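Local atomic coordinates of beta-mannosidase (Trichoderma harzianum, PDB entry 4CVU), a protein that probably hydrolyses terminal beta-D-mannose residues from the non-reducing ends of beta-mannosides, as a secreted, N-glycosylated fungal enzyme of glycoside hydrolase family 2. Residues L352-N357 and G370-F375. Sequence-based numbering, arbitrary orientation.
With NAG (2-acetamido-2-deoxy-beta-D-glucopyranose), chain F.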
ATOM      1  N   LEU A 352     -42.154 -23.610  -4.795  1.00 38.66           N
ATOM      2  CA  LEU A 352     -41.953 -24.679  -5.742  1.00 38.01           C
ATOM      3  C   LEU A 352     -40.874 -24.312  -6.750  1.00 38.96           C
ATOM      4  O   LEU A 352     -40.906 -23.195  -7.310  1.00 38.28           O
ATOM      5  CB  LEU A 352     -43.249 -24.891  -6.525  1.00 39.37           C
ATOM      6  CG  LEU A 352     -43.194 -25.949  -7.646  1.00 39.46           C
ATOM      7  CD1 LEU A 352     -43.019 -27.337  -7.066  1.00 40.34           C
ATOM      8  CD2 LEU A 352     -44.471 -25.876  -8.466  1.00 39.51           C
ATOM      9  N   PHE A 353     -39.935 -25.219  -6.982  1.00 37.20           N
ATOM     10  CA  PHE A 353     -39.080 -25.157  -8.150  1.00 38.17           C
ATOM     11  C   PHE A 353     -39.650 -26.159  -9.146  1.00 38.34           C
ATOM     12  O   PHE A 353     -39.673 -27.347  -8.883  1.00 39.01           O
ATOM     13  CB  PHE A 353     -37.612 -25.470  -7.851  1.00 38.05           C
ATOM     14  CG  PHE A 353     -36.789 -25.727  -9.094  1.00 38.12           C
ATOM     15  CD1 PHE A 353     -36.636 -24.739 -10.063  1.00 39.58           C
ATOM     16  CD2 PHE A 353     -36.171 -26.953  -9.300  1.00 38.92           C
ATOM     17  CE1 PHE A 353     -35.902 -24.984 -11.229  1.00 38.42           C
ATOM     18  CE2 PHE A 353     -35.446 -27.210 -10.467  1.00 39.06           C
ATOM     19  CZ  PHE A 353     -35.293 -26.222 -11.417  1.00 39.19           C
ATOM     20  N   SER A 354     -40.077 -25.654 -10.298  1.00 39.14           N
ATOM     21  CA  SER A 354     -40.784 -26.448 -11.292  1.00 39.63           C
ATOM     22  C   SER A 354     -39.863 -26.762 -12.468  1.00 39.92           C
ATOM     23  O   SER A 354     -39.474 -25.851 -13.197  1.00 38.92           O
ATOM     24  CB  SER A 354     -42.016 -25.668 -11.770  1.00 39.91           C
ATOM     25  OG  SER A 354     -42.720 -26.417 -12.752  1.00 41.20           O
ATOM     26  N   SER A 355     -39.508 -28.030 -12.622  1.00 39.07           N
ATOM     27  CA  SER A 355     -38.619 -28.505 -13.673  1.00 39.49           C
ATOM     28  C   SER A 355     -39.144 -29.692 -14.496  1.00 39.51           C
ATOM     29  O   SER A 355     -38.382 -30.324 -15.219  1.00 40.07           O
ATOM     30  CB  SER A 355     -37.277 -28.898 -13.059  1.00 38.68           C
ATOM     31  OG  SER A 355     -37.475 -29.669 -11.924  1.00 40.44           O
ATOM     32  N   GLY A 356     -40.425 -29.995 -14.381  1.00 40.18           N
ATOM     33  CA  GLY A 356     -41.031 -31.133 -15.075  1.00 40.43           C
ATOM     34  C   GLY A 356     -41.497 -30.700 -16.430  1.00 41.81           C
ATOM     35  O   GLY A 356     -41.264 -29.535 -16.833  1.00 40.19           O
ATOM     36  N   ASN A 357     -42.177 -31.612 -17.136  1.00 42.64           N
ATOM     37  CA  ASN A 357     -42.578 -31.350 -18.517  1.00 44.58           C
ATOM     38  C   ASN A 357     -43.507 -30.145 -18.670  1.00 45.23           C
ATOM     39  O   ASN A 357     -44.343 -29.880 -17.805  1.00 43.92           O
ATOM     40  CB  ASN A 357     -43.316 -32.549 -19.120  1.00 46.30           C
ATOM     41  CG  ASN A 357     -42.429 -33.743 -19.385  1.00 48.55           C
ATOM     42  OD1 ASN A 357     -41.210 -33.662 -19.398  1.00 46.91           O
ATOM     43  ND2 ASN A 357     -43.069 -34.881 -19.601  1.00 52.61           N
ATOM     44  N   GLY A 370     -41.280 -28.883 -23.926  1.00 44.00           N
ATOM     45  CA  GLY A 370     -40.021 -29.152 -23.279  1.00 44.49           C
ATOM     46  C   GLY A 370     -40.217 -29.323 -21.788  1.00 43.64           C
ATOM     47  O   GLY A 370     -41.116 -30.036 -21.334  1.00 43.88           O
ATOM     48  N   ASN A 371     -39.338 -28.672 -21.028  1.00 41.85           N
ATOM     49  CA  ASN A 371     -39.413 -28.735 -19.583  1.00 41.90           C
ATOM     50  C   ASN A 371     -39.341 -27.336 -18.980  1.00 40.80           C
ATOM     51  O   ASN A 371     -38.633 -26.480 -19.453  1.00 38.98           O
ATOM     52  CB  ASN A 371     -38.253 -29.547 -19.040  1.00 41.11           C
ATOM     53  CG  ASN A 371     -38.518 -31.017 -19.035  1.00 43.12           C
ATOM     54  OD1 ASN A 371     -38.554 -31.650 -20.081  1.00 42.16           O
ATOM     55  ND2 ASN A 371     -38.708 -31.580 -17.830  1.00 41.82           N
ATOM     56  N   ASN A 372     -40.036 -27.166 -17.897  1.00 40.65           N
ATOM     57  CA  ASN A 372     -40.090 -25.923 -17.229  1.00 40.54           C
ATOM     58  C   ASN A 372     -38.767 -25.721 -16.581  1.00 39.78           C
ATOM     59  O   ASN A 372     -37.983 -26.661 -16.474  1.00 39.24           O
ATOM     60  CB  ASN A 372     -41.122 -26.008 -16.126  1.00 41.73           C
ATOM     61  CG  ASN A 372     -42.517 -25.906 -16.638  1.00 42.40           C
ATOM     62  OD1 ASN A 372     -43.027 -24.828 -16.852  1.00 44.41           O
ATOM     63  ND2 ASN A 372     -43.143 -27.027 -16.800  1.00 41.74           N
ATOM     64  N   TRP A 373     -38.522 -24.499 -16.161  1.00 37.75           N
ATOM     65  CA  TRP A 373     -37.517 -24.155 -15.144  1.00 36.86           C
ATOM     66  C   TRP A 373     -37.958 -22.823 -14.570  1.00 37.88           C
ATOM     67  O   TRP A 373     -37.574 -21.814 -15.070  1.00 37.55           O
ATOM     68  CB  TRP A 373     -36.099 -24.068 -15.727  1.00 35.87           C
ATOM     69  CG  TRP A 373     -35.029 -23.963 -14.727  1.00 34.72           C
ATOM     70  CD1 TRP A 373     -34.772 -22.924 -13.890  1.00 35.14           C
ATOM     71  CD2 TRP A 373     -34.052 -24.976 -14.415  1.00 36.16           C
ATOM     72  NE1 TRP A 373     -33.691 -23.217 -13.095  1.00 36.60           N
ATOM     73  CE2 TRP A 373     -33.240 -24.474 -13.385  1.00 34.98           C
ATOM     74  CE3 TRP A 373     -33.808 -26.241 -14.894  1.00 35.34           C
ATOM     75  CZ2 TRP A 373     -32.216 -25.197 -12.831  1.00 35.92           C
ATOM     76  CZ3 TRP A 373     -32.795 -26.989 -14.337  1.00 36.65           C
ATOM     77  CH2 TRP A 373     -31.984 -26.446 -13.301  1.00 35.50           C
ATOM     78  N   HIS A 374     -38.788 -22.854 -13.543  1.00 39.44           N
ATOM     79  CA  HIS A 374     -39.266 -21.662 -12.885  1.00 39.67           C
ATOM     80  C   HIS A 374     -39.673 -21.891 -11.431  1.00 40.00           C
ATOM     81  O   HIS A 374     -39.737 -22.987 -10.966  1.00 40.66           O
ATOM     82  CB  HIS A 374     -40.388 -20.964 -13.668  1.00 39.33           C
ATOM     83  CG  HIS A 374     -41.698 -21.676 -13.638  1.00 40.63           C
ATOM     84  ND1 HIS A 374     -42.069 -22.590 -14.596  1.00 40.73           N
ATOM     85  CD2 HIS A 374     -42.728 -21.599 -12.771  1.00 41.23           C
ATOM     86  CE1 HIS A 374     -43.266 -23.046 -14.317  1.00 40.96           C
ATOM     87  NE2 HIS A 374     -43.688 -22.462 -13.215  1.00 41.12           N
ATOM     88  N   PHE A 375     -39.970 -20.797 -10.755  1.00 40.22           N
ATOM     89  CA  PHE A 375     -40.346 -20.816  -9.375  1.00 41.03           C
ATOM     90  C   PHE A 375     -41.799 -20.344  -9.205  1.00 41.06           C
ATOM     91  O   PHE A 375     -42.263 -19.518  -9.982  1.00 42.39           O
ATOM     92  CB  PHE A 375     -39.393 -19.926  -8.596  1.00 39.81           C
ATOM     93  CG  PHE A 375     -38.017 -20.503  -8.418  1.00 41.79           C
ATOM     94  CD1 PHE A 375     -37.032 -20.325  -9.378  1.00 39.46           C
ATOM     95  CD2 PHE A 375     -37.696 -21.212  -7.262  1.00 39.52           C
ATOM     96  CE1 PHE A 375     -35.782 -20.845  -9.177  1.00 40.73           C
ATOM     97  CE2 PHE A 375     -36.436 -21.720  -7.062  1.00 38.86           C
ATOM     98  CZ  PHE A 375     -35.492 -21.560  -8.019  1.00 40.08           C
TER
HETATM   99  C1  NAG F1001     -42.410 -36.152 -19.884  1.00 46.55           C
HETATM  100  C2  NAG F1001     -43.102 -37.432 -19.370  1.00 51.54           C
HETATM  101  C3  NAG F1001     -42.409 -38.684 -19.863  1.00 51.50           C
HETATM  102  C4  NAG F1001     -42.240 -38.622 -21.358  1.00 52.17           C
HETATM  103  C5  NAG F1001     -41.498 -37.337 -21.730  1.00 50.61           C
HETATM  104  C6  NAG F1001     -41.366 -37.170 -23.243  1.00 48.92           C
HETATM  105  C7  NAG F1001     -44.250 -36.995 -17.245  1.00 53.31           C
HETATM  106  C8  NAG F1001     -44.229 -37.033 -15.732  1.00 51.53           C
HETATM  107  N2  NAG F1001     -43.182 -37.445 -17.915  1.00 51.71           N
HETATM  108  O3  NAG F1001     -43.251 -39.756 -19.528  1.00 55.84           O
HETATM  109  O4  NAG F1001     -41.524 -39.748 -21.788  1.00 57.46           O
HETATM  110  O5  NAG F1001     -42.258 -36.262 -21.269  1.00 47.48           O
HETATM  111  O6  NAG F1001     -40.478 -36.104 -23.491  1.00 48.01           O
HETATM  112  O7  NAG F1001     -45.232 -36.554 -17.825  1.00 55.86           O
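Phe353 drives the edge of its ring, CZ and CE1 leading, onto the face of the Trp373 indole, a T-shaped pair with planes at 71°. Its CZ lies 3.3 Å from Trp373 CE2, over the middle of the indole. With CG anti to the backbone N (chi1 166°), the Phe353 ring also lays CD1 over the rim of the Phe375 face, 3.9 Å from Phe375 CZ, completing an aromatic cluster. Replacing the tryptophan by an alanine would probably open a gap beneath the Phe353 edge and leave that ring freer to shift. On the other face of the sheet, Ser354 CB makes a CH-pi contact with the His374 ring.

The backbones run antiparallel. Ser354 N donates to His374 O at 2.8 Å, and His374 N returns a bond to Ser354 O; two residues, Trp373 and His374, sit opposite the single Ser354, a classic beta bulge. Beyond it, side-chain amides join the backbone bonding: Asn371 ND2 reaches Ser355 O at 2.9 Å, and that oxygen lies close to the plane of the Asn371 amide, which approaches tilted from the carbonyl plane. Gly356 O is gripped twice, by Asn372 N at 2.9 Å and by Asn372 ND2 from above the carbonyl plane at 3.1 Å. Asn357 carries an N-linked NAG, its ND2 bonded to C1; Arg557 ties Asn357 OD1 to Asn371 OD1, and Gln362 of helix 360-365 holds Asn372 OD1.

Helix 360-365 lies in the connection between the two segments. Strand 374-377 leads the antiparallel pair onto strand 380-389 of a parallel sheet consistent with the family's (beta/alpha)8 catalytic barrel, while the aromatic cluster packs against Met485 and Cys483 of strand 481-485 and Ser535 of strand 534-535.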